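Long-range contacts in homoserine kinase (Listeria monocytogenes, PDB 3HUL), which probably catalyses the ATP-dependent phosphorylation of L-homoserine to O-phospho-L-homoserine, a late step of threonine biosynthesis: residues Ala228-Val233 and Gln268-Asp273; Leu157-Pro162 and Thr250-Ala255; Gly238-Cys243 and Phe254-Leu259. One frame throughout, in Å; residues are numbered along the deposited sequence.

Interaction 1. Residues Ala228-Val233 and Gln268-Asp273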
# COMPACT_ATOMS: atom_id res chain seq x y z
N ALA A 228 6.64 -32.44 4.45
CA ALA A 228 7.01 -32.17 5.85
C ALA A 228 8.52 -32.00 6.00
O ALA A 228 8.97 -31.11 6.72
CB ALA A 228 6.51 -33.28 6.77
N GLN A 229 9.28 -32.85 5.30
CA GLN A 229 10.74 -32.86 5.35
C GLN A 229 11.31 -31.60 4.68
O GLN A 229 12.24 -30.99 5.20
CB GLN A 229 11.26 -34.13 4.66
CG GLN A 229 12.74 -34.16 4.29
CD GLN A 229 13.07 -35.23 3.25
OE1 GLN A 229 12.26 -35.51 2.36
NE2 GLN A 229 14.26 -35.81 3.34
N ILE A 230 10.76 -31.25 3.52
CA ILE A 230 11.13 -30.04 2.81
C ILE A 230 10.84 -28.80 3.69
O ILE A 230 11.72 -27.96 3.86
CB ILE A 230 10.43 -29.95 1.44
CG1 ILE A 230 11.03 -30.98 0.48
CG2 ILE A 230 10.51 -28.50 0.85
CD1 ILE A 230 10.29 -31.12 -0.84
N ARG A 231 9.64 -28.74 4.26
CA ARG A 231 9.28 -27.71 5.25
C ARG A 231 10.26 -27.58 6.40
O ARG A 231 10.76 -26.49 6.68
CB ARG A 231 7.89 -27.99 5.84
CG ARG A 231 6.81 -27.26 5.14
CD ARG A 231 5.40 -27.65 5.57
NE ARG A 231 4.50 -27.26 4.48
CZ ARG A 231 3.31 -27.80 4.21
NH1 ARG A 231 2.84 -28.79 4.93
NH2 ARG A 231 2.61 -27.33 3.18
N ASP A 232 10.51 -28.70 7.08
CA ASP A 232 11.42 -28.73 8.23
C ASP A 232 12.75 -28.09 7.90
O ASP A 232 13.20 -27.20 8.61
CB ASP A 232 11.69 -30.17 8.70
CG ASP A 232 10.52 -30.76 9.45
OD1 ASP A 232 9.61 -30.01 9.85
OD2 ASP A 232 10.51 -32.00 9.64
N VAL A 233 13.33 -28.53 6.80
CA VAL A 233 14.63 -28.05 6.34
C VAL A 233 14.63 -26.57 5.91
O VAL A 233 15.50 -25.81 6.32
CB VAL A 233 15.12 -28.92 5.17
CG1 VAL A 233 16.33 -28.28 4.48
CG2 VAL A 233 15.38 -30.36 5.68
N GLN A 268 18.93 -29.32 -2.36
CA GLN A 268 19.60 -30.29 -3.21
C GLN A 268 20.25 -31.45 -2.45
O GLN A 268 20.45 -32.50 -3.05
CB GLN A 268 20.62 -29.59 -4.10
CG GLN A 268 19.95 -28.87 -5.26
CD GLN A 268 20.85 -27.94 -6.04
OE1 GLN A 268 21.91 -27.50 -5.57
NE2 GLN A 268 20.41 -27.59 -7.24
N THR A 269 20.56 -31.30 -1.16
CA THR A 269 21.17 -32.40 -0.40
C THR A 269 20.18 -33.49 -0.02
O THR A 269 20.58 -34.55 0.47
CB THR A 269 21.91 -31.97 0.91
OG1 THR A 269 20.96 -31.51 1.87
CG2 THR A 269 22.98 -30.90 0.66
N LEU A 270 18.88 -33.23 -0.21
CA LEU A 270 17.85 -34.20 0.16
C LEU A 270 17.76 -35.36 -0.84
O LEU A 270 17.20 -36.41 -0.52
CB LEU A 270 16.49 -33.52 0.36
CG LEU A 270 16.45 -32.43 1.44
CD1 LEU A 270 15.09 -31.70 1.44
CD2 LEU A 270 16.77 -33.04 2.81
N GLU A 271 18.33 -35.16 -2.02
CA GLU A 271 18.37 -36.15 -3.11
C GLU A 271 16.99 -36.72 -3.40
O GLU A 271 16.75 -37.94 -3.43
CB GLU A 271 19.41 -37.24 -2.82
CG GLU A 271 20.84 -36.71 -2.95
CD GLU A 271 21.86 -37.48 -2.13
OE1 GLU A 271 23.03 -37.02 -2.07
OE2 GLU A 271 21.49 -38.53 -1.55
N ILE A 272 16.06 -35.80 -3.57
CA ILE A 272 14.71 -36.12 -3.95
C ILE A 272 14.75 -36.16 -5.48
O ILE A 272 15.55 -35.46 -6.11
CB ILE A 272 13.73 -35.06 -3.36
CG1 ILE A 272 13.64 -35.23 -1.84
CG2 ILE A 272 12.34 -35.16 -3.97
CD1 ILE A 272 13.20 -33.99 -1.10
N ASP A 273 13.92 -37.00 -6.06
CA ASP A 273 13.87 -37.15 -7.50
C ASP A 273 13.15 -35.97 -8.17
O ASP A 273 11.97 -36.07 -8.55
CB ASP A 273 13.21 -38.49 -7.87
CG ASP A 273 13.43 -38.86 -9.32
OD1 ASP A 273 14.33 -38.25 -9.97
OD2 ASP A 273 12.71 -39.74 -9.82

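Interaction 2. Residues Leu157-Pro162 and Thr250-Ala255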
# COMPACT_ATOMS: atom_id res chain seq x y z
N LEU A 157 11.91 -18.06 -5.03
CA LEU A 157 11.26 -19.36 -4.94
C LEU A 157 12.20 -20.50 -5.32
O LEU A 157 12.96 -20.42 -6.29
CB LEU A 157 10.01 -19.39 -5.81
CG LEU A 157 8.86 -18.49 -5.35
CD1 LEU A 157 9.01 -17.09 -5.98
CD2 LEU A 157 7.56 -19.13 -5.74
N ILE A 158 12.15 -21.57 -4.54
CA ILE A 158 12.87 -22.77 -4.91
C ILE A 158 11.86 -23.82 -5.34
O ILE A 158 11.01 -24.23 -4.55
CB ILE A 158 13.77 -23.30 -3.77
CG1 ILE A 158 15.02 -22.42 -3.62
CG2 ILE A 158 14.19 -24.72 -4.05
CD1 ILE A 158 14.85 -21.26 -2.68
N ALA A 159 11.96 -24.23 -6.59
CA ALA A 159 11.01 -25.16 -7.17
C ALA A 159 11.59 -26.57 -7.23
O ALA A 159 12.67 -26.78 -7.81
CB ALA A 159 10.64 -24.69 -8.57
N PHE A 160 10.89 -27.52 -6.63
CA PHE A 160 11.17 -28.92 -6.88
C PHE A 160 10.33 -29.35 -8.06
O PHE A 160 9.12 -29.55 -7.92
CB PHE A 160 10.77 -29.78 -5.69
CG PHE A 160 11.68 -29.68 -4.52
CD1 PHE A 160 12.63 -30.66 -4.29
CD2 PHE A 160 11.55 -28.63 -3.60
CE1 PHE A 160 13.46 -30.61 -3.18
CE2 PHE A 160 12.37 -28.56 -2.49
CZ PHE A 160 13.33 -29.55 -2.28
N ILE A 161 10.96 -29.49 -9.21
CA ILE A 161 10.25 -29.87 -10.41
C ILE A 161 10.49 -31.37 -10.72
O ILE A 161 11.57 -31.73 -11.22
CB ILE A 161 10.68 -28.98 -11.57
CG1 ILE A 161 10.33 -27.52 -11.24
CG2 ILE A 161 10.05 -29.46 -12.89
CD1 ILE A 161 10.98 -26.55 -12.13
N PRO A 162 9.50 -32.24 -10.41
CA PRO A 162 9.65 -33.66 -10.77
C PRO A 162 9.13 -33.90 -12.18
O PRO A 162 8.76 -32.95 -12.89
CB PRO A 162 8.73 -34.36 -9.76
CG PRO A 162 7.60 -33.36 -9.55
CD PRO A 162 8.15 -31.96 -9.89
N THR A 250 4.76 -29.96 -8.85
CA THR A 250 5.91 -29.22 -8.29
C THR A 250 5.59 -28.62 -6.93
O THR A 250 4.42 -28.32 -6.63
CB THR A 250 6.64 -28.22 -9.25
OG1 THR A 250 6.32 -26.86 -8.91
CG2 THR A 250 6.41 -28.50 -10.65
N VAL A 251 6.62 -28.55 -6.09
CA VAL A 251 6.56 -27.97 -4.76
C VAL A 251 7.40 -26.70 -4.83
O VAL A 251 8.51 -26.68 -5.41
CB VAL A 251 7.11 -28.93 -3.68
CG1 VAL A 251 7.18 -28.26 -2.30
CG2 VAL A 251 6.25 -30.21 -3.57
N LEU A 252 6.84 -25.61 -4.30
CA LEU A 252 7.56 -24.36 -4.18
C LEU A 252 7.89 -24.03 -2.74
O LEU A 252 7.06 -24.19 -1.84
CB LEU A 252 6.79 -23.19 -4.82
CG LEU A 252 6.52 -23.26 -6.32
CD1 LEU A 252 5.43 -22.26 -6.70
CD2 LEU A 252 7.79 -23.03 -7.17
N VAL A 253 9.12 -23.55 -2.53
CA VAL A 253 9.56 -23.08 -1.25
C VAL A 253 9.64 -21.57 -1.40
O VAL A 253 10.27 -21.06 -2.31
CB VAL A 253 10.96 -23.66 -0.87
CG1 VAL A 253 11.54 -23.00 0.40
CG2 VAL A 253 10.90 -25.21 -0.72
N PHE A 254 8.99 -20.85 -0.50
CA PHE A 254 9.04 -19.38 -0.54
C PHE A 254 10.07 -18.92 0.51
O PHE A 254 10.00 -19.34 1.65
CB PHE A 254 7.64 -18.78 -0.27
CG PHE A 254 6.60 -19.10 -1.35
CD1 PHE A 254 6.22 -18.12 -2.28
CD2 PHE A 254 6.01 -20.36 -1.43
CE1 PHE A 254 5.27 -18.41 -3.30
CE2 PHE A 254 5.05 -20.67 -2.41
CZ PHE A 254 4.68 -19.68 -3.37
N ALA A 255 10.99 -18.04 0.13
CA ALA A 255 12.09 -17.66 1.04
C ALA A 255 12.60 -16.26 0.82
O ALA A 255 12.55 -15.76 -0.29
CB ALA A 255 13.28 -18.65 0.86

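Interaction 3. Residues Gly238-Cys243 and Phe254-Leu259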
# COMPACT_ATOMS: atom_id res chain seq x y z
N GLY A 238 14.82 -20.30 7.66
CA GLY A 238 14.18 -19.00 7.56
C GLY A 238 13.27 -18.85 6.35
O GLY A 238 12.87 -17.74 5.99
N ALA A 239 12.97 -19.96 5.68
CA ALA A 239 12.02 -19.92 4.56
C ALA A 239 10.62 -19.65 5.15
O ALA A 239 10.36 -19.95 6.32
CB ALA A 239 12.05 -21.22 3.76
N TYR A 240 9.74 -19.08 4.34
CA TYR A 240 8.37 -18.78 4.78
C TYR A 240 7.45 -19.98 4.77
O TYR A 240 6.59 -20.11 5.64
CB TYR A 240 7.77 -17.70 3.89
CG TYR A 240 8.65 -16.48 3.74
CD1 TYR A 240 9.11 -15.79 4.86
CD2 TYR A 240 8.97 -15.98 2.47
CE1 TYR A 240 9.93 -14.65 4.74
CE2 TYR A 240 9.78 -14.81 2.32
CZ TYR A 240 10.24 -14.17 3.45
OH TYR A 240 11.01 -13.04 3.33
N ALA A 241 7.61 -20.84 3.78
CA ALA A 241 6.59 -21.84 3.48
C ALA A 241 7.07 -22.75 2.34
O ALA A 241 7.92 -22.36 1.55
CB ALA A 241 5.30 -21.13 3.04
N ALA A 242 6.51 -23.95 2.28
CA ALA A 242 6.67 -24.85 1.16
C ALA A 242 5.26 -25.35 0.82
O ALA A 242 4.53 -25.80 1.71
CB ALA A 242 7.62 -26.04 1.51
N CYS A 243 4.88 -25.23 -0.45
CA CYS A 243 3.54 -25.57 -0.90
C CYS A 243 3.60 -26.26 -2.24
O CYS A 243 4.50 -25.99 -3.06
CB CYS A 243 2.72 -24.29 -1.11
SG CYS A 243 2.75 -23.24 0.30
N PHE A 254 8.99 -20.85 -0.50
CA PHE A 254 9.04 -19.38 -0.54
C PHE A 254 10.07 -18.92 0.51
O PHE A 254 10.00 -19.34 1.65
CB PHE A 254 7.64 -18.78 -0.27
CG PHE A 254 6.60 -19.10 -1.35
CD1 PHE A 254 6.22 -18.12 -2.28
CD2 PHE A 254 6.01 -20.36 -1.43
CE1 PHE A 254 5.27 -18.41 -3.30
CE2 PHE A 254 5.05 -20.67 -2.41
CZ PHE A 254 4.68 -19.68 -3.37
N ALA A 255 10.99 -18.04 0.13
CA ALA A 255 12.09 -17.66 1.04
C ALA A 255 12.60 -16.26 0.82
O ALA A 255 12.55 -15.76 -0.29
CB ALA A 255 13.28 -18.65 0.86
N PRO A 256 13.12 -15.62 1.87
CA PRO A 256 13.79 -14.33 1.71
C PRO A 256 14.82 -14.45 0.57
O PRO A 256 15.47 -15.52 0.39
CB PRO A 256 14.53 -14.15 3.02
CG PRO A 256 13.73 -14.91 4.01
CD PRO A 256 13.16 -16.08 3.27
N ARG A 257 14.96 -13.38 -0.20
CA ARG A 257 15.90 -13.40 -1.31
C ARG A 257 17.35 -13.68 -0.94
O ARG A 257 18.05 -14.31 -1.71
CB ARG A 257 15.85 -12.14 -2.16
CG ARG A 257 15.35 -12.42 -3.56
CD ARG A 257 16.02 -11.53 -4.57
NE ARG A 257 15.07 -10.53 -5.04
CZ ARG A 257 15.20 -9.84 -6.17
NH1 ARG A 257 16.25 -10.04 -6.95
NH2 ARG A 257 14.26 -8.96 -6.52
N ASN A 258 17.79 -13.20 0.22
CA ASN A 258 19.19 -13.40 0.60
C ASN A 258 19.49 -14.89 0.84
O ASN A 258 20.63 -15.29 0.80
CB ASN A 258 19.56 -12.57 1.84
CG ASN A 258 18.82 -13.03 3.08
OD1 ASN A 258 17.65 -12.73 3.29
ND2 ASN A 258 19.51 -13.75 3.93
N LEU A 259 18.44 -15.68 1.04
CA LEU A 259 18.57 -17.10 1.35
C LEU A 259 18.51 -18.00 0.13
O LEU A 259 18.78 -19.19 0.24
CB LEU A 259 17.47 -17.54 2.31
CG LEU A 259 17.64 -17.42 3.82
CD1 LEU A 259 16.41 -18.02 4.47
CD2 LEU A 259 18.92 -18.17 4.29

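Interaction 1. Residues Ala228-Val233 and Gln268-Asp273
Leu270 pushes its two methyls toward one side of helix 227-235, where Gln229, Ile230 and Val233 receive them. CD2 does the outer work, lying 3.8 Å from Gln229 NE2 and 4.2 Å from Val233 CG2, while CD1 turns inward and comes within 4.2 Å of Ile230 CG1. Ile272 reaches in with the end of its longer branch: its CD1 is 4.0 Å from Ile230 CG1 and 3.9 Å from Gln229 OE1. The Gln229 chain leaves with CG opposite the backbone N (chi1 165°) and stays extended, which carries its amide out alongside both aliphatic tips. That amide makes only van der Waals contact here; OE1 takes its hydrogen bond from His226 ND1, three residues earlier in the chain. Val233, one helical turn after Gln229, brings CG2 past Leu270 in the opposite direction.

Further out, a type I turn from Gln268 to Glu271 follows helix 260-268. Glu271 is the first residue to leave helical geometry, with positive phi, and its sequence neighbours Leu270 and Ile272 both point toward helix 227-235. Phe160 of strand 156-161, an inner strand of the four-stranded antiparallel sheet, touches Ile230 and Ile272 and so joins this helix-to-loop contact to the sheet. No hydrogen bond crosses between the two segments, so their association here rests on apolar side-chain contact and on the amide end of Gln229, which lies against two methyls near the protein surface.

Interaction 2. Residues Leu157-Pro162 and Thr250-Ala255
Four backbone hydrogen bonds join Ile158 to Val253 and Phe160 to Val251, each pair bonded in both directions. Val253 N reaches Ile158 O at 2.8 Å, and Ile158 N returns to Val253 O at 3.0 Å. Phe160 N meets Val251 O at 2.8 Å; the reverse bond, Val251 N to Phe160 O, is longer at 3.3 Å. Between these hydrogen-bonded pairs sits the non-hydrogen-bonded pair Ala159-Leu252. This is regular antiparallel pairing at the middle of the four-stranded sheet, with strand 275-280 bonded to the far edge of strand 156-161 and strand 241-244 to that of strand 251-255.

On the sheet face bearing Leu157, Ala159, Leu252 and Phe254, Leu157 lays CD2 over the Phe254 ring, 3.9 Å from its centroid, a CH-pi contact. Leu252 spreads its methyls to two neighbours, CD2 to Ala159 CB at 3.6 Å and CD1 to Leu157 CD2. On the other face Phe160 turns a ring edge to Val253, CE2 to CG2 4.1 Å, under helices 227-235 and 260-268. Thr250 CG2 rests 3.9 Å from Pro162 CD, beside Arg84 of the predicted ATP site.

Interaction 3. Residues Gly238-Cys243 and Phe254-Leu259
Pro256 lies over one face of the Tyr240 ring, its CD 3.8 Å from the centroid and displaced toward the rim in a CH-pi contact. The pyrrolidine continues outward along the phenol, so that CG is 3.4 Å from Tyr240 OH. A chi1 of -51° sets the Tyr240 ring beside its own backbone N, and from there it runs along the Phe254-Pro256 backbone, with CE2 3.5 Å from Ala255 C. Met203 of helix 203-210 also touches this tyrosine. The Phe254 ring has the carbonyl oxygen of Ala241 near its plane at the edge. Cys243 SG approaches the same ring obliquely, 4.4 Å from CE2, a sulfur-aromatic contact; Met210 touches both residues.

The two strands, 241-244 and 251-255, form a beta hairpin, and its open end carries a classic beta bulge in which Tyr240 and Ala241 both stand opposite Phe254. Phe254 is gripped from both its polar backbone atoms: its N gives a hydrogen bond to Ala241 O, fairly straight at 165°, and its O accepts Tyr240 N at 2.7 Å, a more bent bond at 145°.

Beyond the bulge the chains stay close. Ala239 CB meets Ala255 CB, and Leu263 of helix 260-268 packs on both. Gly238, with positive phi, closes off the end of helix 227-235 in a Schellman motif. Its own O lies 3.2 Å from Pro256 CD, and Leu259 CD1 packs 3.8 Å from its carbonyl carbon. Asn258 of the second subunit packs against Pro256 and Leu259.

In the fold
From the N terminus, strand 156-161 comes first, and interaction 2 closes a long loop when 250-255 returns to pair with it. Within that loop helix 227-235 begins interaction 1, which closes only at 268-273, so the two contacts cross along the chain. Interaction 3 is a short closure, 238-243 with 254-259, lying wholly between the segments of interaction 1 and sharing Phe254 and Ala255 with interaction 2. Interactions 2 and 3 thus add successive strands to one sheet, while interaction 1 joins the helix and loop beside it. Ile230 of interaction 1 bridges all three, touching Val253 of interaction 2 and Ala242 of interaction 3.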